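Local coordinates for protein ethylbenzene dehydrogenase alpha-subunit (Aromatoleum aromaticum, PDB 2IVF) that belongs to the molybdopterin oxidoreductase family and, as the alpha-subunit of its complex, carries molybdenum, two pterin guanine dinucleotides and an iron-sulfur cluster, at residues A[884-896]-A[964-976]. Residues are numbered along the deposited sequence; the frame is centred on the assembly and turned at random.
Sequences LGIKDGDMAKLFN and VTDRGVRVSIKKA. With MD1 (phosphoric acid 4-(2-amino-4-oxo-3,4,5,6,-tetrahydro-pteridin-6-yl)-2-hydroxy-3,4-dimercapto-but-3-en-yl ester guanylate ester), chain N.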
loop_
_atom_site.group_PDB
_atom_site.type_symbol
_atom_site.label_atom_id
_atom_site.label_comp_id
_atom_site.label_asym_id
_atom_site.label_seq_id
_atom_site.Cartn_x
_atom_site.Cartn_y
_atom_site.Cartn_z
ATOM N N LEU A 884 -16.488 -24.219 -7.479
ATOM C CA LEU A 884 -17.622 -23.379 -7.860
ATOM C C LEU A 884 -17.613 -23.041 -9.348
ATOM O O LEU A 884 -18.442 -22.258 -9.814
ATOM C CB LEU A 884 -17.579 -22.089 -7.050
ATOM C CG LEU A 884 -17.962 -22.294 -5.586
ATOM C CD1 LEU A 884 -17.475 -21.088 -4.777
ATOM C CD2 LEU A 884 -19.482 -22.579 -5.438
ATOM N N GLY A 885 -16.658 -23.603 -10.094
ATOM C CA GLY A 885 -16.600 -23.422 -11.543
ATOM C C GLY A 885 -16.028 -22.058 -11.882
ATOM O O GLY A 885 -16.312 -21.501 -12.929
ATOM N N ILE A 886 -15.225 -21.528 -10.980
ATOM C CA ILE A 886 -14.696 -20.149 -11.077
ATOM C C ILE A 886 -13.205 -20.234 -11.362
ATOM O O ILE A 886 -12.494 -21.026 -10.739
ATOM C CB ILE A 886 -14.923 -19.396 -9.739
ATOM C CG1 ILE A 886 -16.418 -19.134 -9.501
ATOM C CG2 ILE A 886 -14.160 -18.080 -9.663
ATOM C CD1 ILE A 886 -16.732 -18.573 -8.120
ATOM N N LYS A 887 -12.734 -19.439 -12.320
ATOM C CA LYS A 887 -11.314 -19.371 -12.635
ATOM C C LYS A 887 -10.771 -18.008 -12.222
ATOM O O LYS A 887 -11.512 -17.050 -12.045
ATOM C CB LYS A 887 -11.108 -19.548 -14.148
ATOM C CG LYS A 887 -11.253 -20.949 -14.647
ATOM C CD LYS A 887 -11.370 -20.992 -16.184
ATOM C CE LYS A 887 -11.026 -22.422 -16.670
ATOM N NZ LYS A 887 -11.767 -22.852 -17.912
ATOM N N ASP A 888 -9.470 -17.939 -12.030
ATOM C CA ASP A 888 -8.793 -16.672 -11.794
ATOM C C ASP A 888 -9.214 -15.654 -12.876
ATOM O O ASP A 888 -9.239 -15.958 -14.074
ATOM C CB ASP A 888 -7.291 -16.905 -11.821
ATOM C CG ASP A 888 -6.489 -15.684 -11.413
ATOM O OD1 ASP A 888 -6.760 -15.082 -10.382
ATOM O OD2 ASP A 888 -5.547 -15.333 -12.134
ATOM N N GLY A 889 -9.569 -14.453 -12.456
ATOM C CA GLY A 889 -9.990 -13.393 -13.399
ATOM C C GLY A 889 -11.477 -13.391 -13.724
ATOM O O GLY A 889 -11.976 -12.442 -14.302
ATOM N N ASP A 890 -12.171 -14.466 -13.398
ATOM C CA ASP A 890 -13.631 -14.458 -13.496
ATOM C C ASP A 890 -14.201 -13.405 -12.549
ATOM O O ASP A 890 -13.572 -13.021 -11.574
ATOM C CB ASP A 890 -14.241 -15.802 -13.114
ATOM C CG ASP A 890 -14.107 -16.823 -14.178
ATOM O OD1 ASP A 890 -13.900 -16.470 -15.360
ATOM O OD2 ASP A 890 -14.285 -17.994 -13.853
ATOM N N MET A 891 -15.399 -12.945 -12.856
ATOM C CA MET A 891 -16.203 -12.207 -11.881
ATOM C C MET A 891 -17.000 -13.214 -11.041
ATOM O O MET A 891 -17.338 -14.300 -11.480
ATOM C CB MET A 891 -17.201 -11.270 -12.554
ATOM C CG MET A 891 -16.585 -10.252 -13.427
ATOM S SD MET A 891 -15.566 -9.143 -12.475
ATOM C CE MET A 891 -14.225 -9.121 -13.613
ATOM N N ALA A 892 -17.323 -12.803 -9.822
ATOM C CA ALA A 892 -18.099 -13.602 -8.909
ATOM C C ALA A 892 -19.088 -12.716 -8.192
ATOM O O ALA A 892 -18.832 -11.521 -8.046
ATOM C CB ALA A 892 -17.158 -14.304 -7.910
ATOM N N LYS A 893 -20.214 -13.281 -7.760
ATOM C CA LYS A 893 -21.097 -12.642 -6.799
ATOM C C LYS A 893 -20.735 -13.143 -5.425
ATOM O O LYS A 893 -20.565 -14.355 -5.220
ATOM C CB LYS A 893 -22.584 -12.952 -7.033
ATOM C CG LYS A 893 -23.151 -12.511 -8.320
ATOM C CD LYS A 893 -23.060 -11.019 -8.527
ATOM C CE LYS A 893 -24.071 -10.599 -9.643
ATOM N NZ LYS A 893 -23.953 -9.185 -9.948
ATOM N N LEU A 894 -20.556 -12.209 -4.502
ATOM C CA LEU A 894 -20.543 -12.506 -3.087
ATOM C C LEU A 894 -21.889 -12.111 -2.538
ATOM O O LEU A 894 -22.422 -11.031 -2.882
ATOM C CB LEU A 894 -19.489 -11.703 -2.330
ATOM C CG LEU A 894 -18.010 -12.080 -2.237
ATOM C CD1 LEU A 894 -17.518 -12.713 -3.488
ATOM C CD2 LEU A 894 -17.184 -10.847 -1.769
ATOM N N PHE A 895 -22.458 -12.952 -1.703
ATOM C CA PHE A 895 -23.752 -12.619 -1.166
ATOM C C PHE A 895 -24.037 -13.301 0.144
ATOM O O PHE A 895 -23.471 -14.347 0.446
ATOM C CB PHE A 895 -24.875 -12.931 -2.216
ATOM C CG PHE A 895 -25.041 -14.401 -2.544
ATOM C CD1 PHE A 895 -24.195 -15.028 -3.456
ATOM C CD2 PHE A 895 -26.041 -15.143 -1.950
ATOM C CE1 PHE A 895 -24.363 -16.356 -3.754
ATOM C CE2 PHE A 895 -26.218 -16.487 -2.243
ATOM C CZ PHE A 895 -25.380 -17.096 -3.137
ATOM N N ASN A 896 -24.995 -12.747 0.883
ATOM C CA ASN A 896 -25.492 -13.425 2.044
ATOM C C ASN A 896 -26.936 -13.044 2.222
ATOM O O ASN A 896 -27.566 -12.600 1.254
ATOM C CB ASN A 896 -24.628 -13.147 3.269
ATOM C CG ASN A 896 -24.519 -11.661 3.647
ATOM O OD1 ASN A 896 -25.327 -10.829 3.269
ATOM N ND2 ASN A 896 -23.501 -11.342 4.416
ATOM N N VAL A 964 -18.362 -2.806 13.806
ATOM C CA VAL A 964 -17.165 -2.934 12.955
ATOM C C VAL A 964 -16.767 -4.383 12.723
ATOM O O VAL A 964 -15.729 -4.643 12.162
ATOM C CB VAL A 964 -15.965 -2.211 13.569
ATOM C CG1 VAL A 964 -16.257 -0.678 13.776
ATOM C CG2 VAL A 964 -15.472 -2.892 14.885
ATOM N N THR A 965 -17.609 -5.296 13.183
ATOM C CA THR A 965 -17.303 -6.720 13.321
ATOM C C THR A 965 -17.466 -7.479 12.015
ATOM O O THR A 965 -18.161 -8.486 11.940
ATOM C CB THR A 965 -18.214 -7.329 14.367
ATOM O OG1 THR A 965 -19.581 -7.133 13.976
ATOM C CG2 THR A 965 -17.964 -6.620 15.748
ATOM N N ASP A 966 -16.778 -7.010 11.001
ATOM C CA ASP A 966 -16.907 -7.557 9.669
ATOM C C ASP A 966 -16.055 -8.813 9.366
ATOM O O ASP A 966 -16.277 -9.491 8.360
ATOM C CB ASP A 966 -16.583 -6.482 8.628
ATOM C CG ASP A 966 -15.176 -6.019 8.704
ATOM O OD1 ASP A 966 -14.252 -6.803 8.335
ATOM O OD2 ASP A 966 -14.982 -4.835 9.027
ATOM N N ARG A 967 -15.065 -9.104 10.209
ATOM C CA ARG A 967 -14.153 -10.164 9.926
ATOM C C ARG A 967 -14.834 -11.478 10.306
ATOM O O ARG A 967 -15.195 -11.706 11.491
ATOM C CB ARG A 967 -12.848 -9.957 10.717
ATOM C CG ARG A 967 -12.104 -8.662 10.451
ATOM C CD ARG A 967 -11.407 -8.726 9.068
ATOM N NE ARG A 967 -10.399 -7.698 8.870
ATOM C CZ ARG A 967 -10.570 -6.547 8.232
ATOM N NH1 ARG A 967 -11.731 -6.216 7.695
ATOM N NH2 ARG A 967 -9.549 -5.717 8.110
ATOM N N GLY A 968 -15.074 -12.321 9.297
ATOM C CA GLY A 968 -15.685 -13.601 9.516
ATOM C C GLY A 968 -17.164 -13.619 9.195
ATOM O O GLY A 968 -17.835 -14.614 9.406
ATOM N N VAL A 969 -17.686 -12.500 8.688
ATOM C CA VAL A 969 -19.044 -12.484 8.198
ATOM C C VAL A 969 -19.197 -13.595 7.157
ATOM O O VAL A 969 -18.250 -13.938 6.416
ATOM C CB VAL A 969 -19.427 -11.111 7.665
ATOM C CG1 VAL A 969 -20.756 -11.159 6.806
ATOM C CG2 VAL A 969 -19.597 -10.144 8.876
ATOM N N ARG A 970 -20.376 -14.177 7.126
ATOM C CA ARG A 970 -20.651 -15.245 6.217
ATOM C C ARG A 970 -21.064 -14.730 4.853
ATOM O O ARG A 970 -21.947 -13.883 4.736
ATOM C CB ARG A 970 -21.779 -16.118 6.760
ATOM C CG ARG A 970 -21.447 -16.816 8.074
ATOM C CD ARG A 970 -20.102 -17.528 8.058
ATOM N NE ARG A 970 -19.834 -18.361 9.237
ATOM C CZ ARG A 970 -20.176 -19.661 9.352
ATOM N NH1 ARG A 970 -20.818 -20.324 8.394
ATOM N NH2 ARG A 970 -19.874 -20.341 10.452
ATOM N N VAL A 971 -20.471 -15.314 3.819
ATOM C CA VAL A 971 -20.891 -15.082 2.456
ATOM C C VAL A 971 -20.916 -16.391 1.694
ATOM O O VAL A 971 -20.238 -17.324 2.064
ATOM C CB VAL A 971 -19.974 -14.110 1.725
ATOM C CG1 VAL A 971 -19.998 -12.767 2.453
ATOM C CG2 VAL A 971 -18.542 -14.683 1.558
ATOM N N SER A 972 -21.772 -16.444 0.677
ATOM C CA SER A 972 -21.733 -17.473 -0.363
ATOM C C SER A 972 -21.079 -16.844 -1.602
ATOM O O SER A 972 -21.101 -15.643 -1.755
ATOM C CB SER A 972 -23.148 -17.917 -0.667
ATOM O OG SER A 972 -23.589 -18.939 0.224
ATOM N N ILE A 973 -20.482 -17.650 -2.466
ATOM C CA ILE A 973 -19.876 -17.139 -3.689
ATOM C C ILE A 973 -20.387 -17.956 -4.871
ATOM O O ILE A 973 -20.493 -19.175 -4.797
ATOM C CB ILE A 973 -18.330 -17.203 -3.608
ATOM C CG1 ILE A 973 -17.809 -16.431 -2.403
ATOM C CG2 ILE A 973 -17.706 -16.692 -4.893
ATOM C CD1 ILE A 973 -16.282 -16.750 -2.018
ATOM N N LYS A 974 -20.717 -17.292 -5.971
ATOM C CA LYS A 974 -21.018 -17.993 -7.207
ATOM C C LYS A 974 -20.382 -17.227 -8.375
ATOM O O LYS A 974 -20.090 -16.034 -8.252
ATOM C CB LYS A 974 -22.528 -18.119 -7.372
ATOM C CG LYS A 974 -23.231 -16.823 -7.593
ATOM C CD LYS A 974 -24.715 -17.082 -7.623
ATOM C CE LYS A 974 -25.523 -15.851 -8.002
ATOM N NZ LYS A 974 -26.963 -16.304 -8.310
ATOM N N LYS A 975 -20.194 -17.910 -9.495
ATOM C CA LYS A 975 -19.608 -17.283 -10.675
ATOM C C LYS A 975 -20.566 -16.245 -11.220
ATOM O O LYS A 975 -21.750 -16.485 -11.233
ATOM C CB LYS A 975 -19.338 -18.325 -11.765
ATOM C CG LYS A 975 -18.444 -17.749 -12.892
ATOM C CD LYS A 975 -18.532 -18.599 -14.153
ATOM C CE LYS A 975 -17.938 -17.860 -15.336
ATOM N NZ LYS A 975 -18.886 -16.844 -15.940
ATOM N N ALA A 976 -20.034 -15.121 -11.701
ATOM C CA ALA A 976 -20.782 -14.119 -12.445
ATOM C C ALA A 976 -20.057 -13.916 -13.769
ATOM O O ALA A 976 -19.264 -14.780 -14.195
ATOM C CB ALA A 976 -20.810 -12.826 -11.701
ATOM O OXT ALA A 976 -20.212 -12.859 -14.398
HETATM P PB MD1 N . -12.113 6.542 5.725
HETATM O O3B MD1 N . -11.222 6.414 4.424
HETATM O O1B MD1 N . -11.409 7.472 6.645
HETATM O O2B MD1 N . -13.557 6.660 5.421
HETATM O O3A MD1 N . -11.959 5.088 6.339
HETATM C C10 MD1 N . -10.911 4.737 7.269
HETATM C C11 MD1 N . -11.055 3.232 7.431
HETATM O O11 MD1 N . -10.439 2.691 6.214
HETATM C C12 MD1 N . -10.262 2.756 8.619
HETATM S S12 MD1 N . -9.051 3.723 9.343
HETATM C C13 MD1 N . -10.431 1.493 9.126
HETATM S S13 MD1 N . -9.519 0.910 10.422
HETATM C C14 MD1 N . -11.444 0.550 8.600
HETATM N N15 MD1 N . -11.005 -0.692 8.060
HETATM C C16 MD1 N . -11.877 -1.549 7.441
HETATM C C15 MD1 N . -11.389 -2.784 7.056
HETATM O O14 MD1 N . -10.193 -3.117 7.273
HETATM N N17 MD1 N . -12.271 -3.559 6.376
HETATM C C17 MD1 N . -13.591 -3.159 6.159
HETATM N N16 MD1 N . -14.370 -4.011 5.507
HETATM N N18 MD1 N . -14.042 -1.971 6.591
HETATM C C20 MD1 N . -13.207 -1.178 7.227
HETATM N N8 MD1 N . -13.670 0.003 7.712
HETATM C C7 MD1 N . -12.863 1.002 8.358
HETATM P PA MD1 N . -11.424 6.889 2.900
HETATM O O1A MD1 N . -10.041 6.998 2.345
HETATM O O2A MD1 N . -12.343 5.931 2.245
HETATM O "O5'" MD1 N . -12.113 8.309 2.956
HETATM C "C5'" MD1 N . -11.300 9.387 3.407
HETATM C "C4'" MD1 N . -11.398 10.509 2.458
HETATM O "O4'" MD1 N . -10.424 11.433 2.931
HETATM C "C1'" MD1 N . -9.997 12.127 1.758
HETATM N N9 MD1 N . -8.720 12.839 1.907
HETATM C C4 MD1 N . -8.636 14.155 2.037
HETATM N N3 MD1 N . -9.621 15.082 2.088
HETATM C C2 MD1 N . -9.320 16.372 2.239
HETATM N N2 MD1 N . -10.302 17.309 2.307
HETATM N N1 MD1 N . -7.986 16.730 2.254
HETATM C C6 MD1 N . -6.938 15.843 2.205
HETATM O O6 MD1 N . -5.785 16.264 2.298
HETATM C C5 MD1 N . -7.272 14.484 2.099
HETATM N N7 MD1 N . -6.579 13.354 1.998
HETATM C C8 MD1 N . -7.471 12.365 1.894
HETATM C "C2'" MD1 N . -9.851 11.041 0.698
HETATM O "O2'" MD1 N . -9.953 11.536 -0.660
HETATM C "C3'" MD1 N . -10.948 10.032 1.071
HETATM O "O3'" MD1 N . -12.067 10.077 0.148
HETATM O O HOH W 1 -20.582 -20.805 -9.300
HETATM O O HOH W 2 -16.809 -14.097 -15.350
#
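Over one face of the Phe-895 ring sits CB of Ser-972, 3.7 Å from the ring centroid and offset toward the rim, a CH-pi contact between cross-strand partners. With chi1 at 66°, the ring leaves Phe-895 between its backbone N and carbonyl carbon and swings over the neighbouring strand, where the extended chain of Lys-974 comes up obliquely, its CD near CE1. The amide of Asn-896 is used in its own plane: ND2 donates to Arg-970 O at 3.0 Å, with Leu-935 O as a second acceptor, while OD1 receives the backbone N of Phe-898, so both ends of this buried group are satisfied. At the edge of the Arg-967 guanidinium, in its plane, lies O14 of MD1, reached by NH2 at 2.8 Å; NH1 bridges to the syn lone pair of Asp-966 OD1, and NH2 also pairs with a phosphate oxygen of MGD.

Strands 891-895 and 969-975 run antiparallel in one mixed sheet; 891-895 lies in the molybdopterin dinucleotide-binding family of the double-psi beta-barrel clan, and the C-terminal strand pairs along it. The chain enters this last strand soon after the type II turn from Asp-966 to Val-969, whose Asp-966 and Arg-967 line the MD1 pocket. Lys-893 and Lys-974 exchange two backbone hydrogen bonds, as do Phe-895 and Ser-972, and Ala-976 N extends the ladder to Met-891 O at 2.8 Å.

On the face opposite Phe-895 and Ser-972, Ile-973 lies alongside Leu-894, CG1 to CD1 3.9 Å, both pointing the same way. CG2 of Ile-973 meets Ala-892 CB and Ile-886 CD1, and Phe-843 and Cys-916 also pack on this side chain. Near the chain end, one water links Leu-884 O to Lys-975 N, and the chain of Lys-975, bent at its last torsion (chi4 -80°), turns NZ onto the C-terminal carboxylate oxygen Ala-976 O at 2.7 Å.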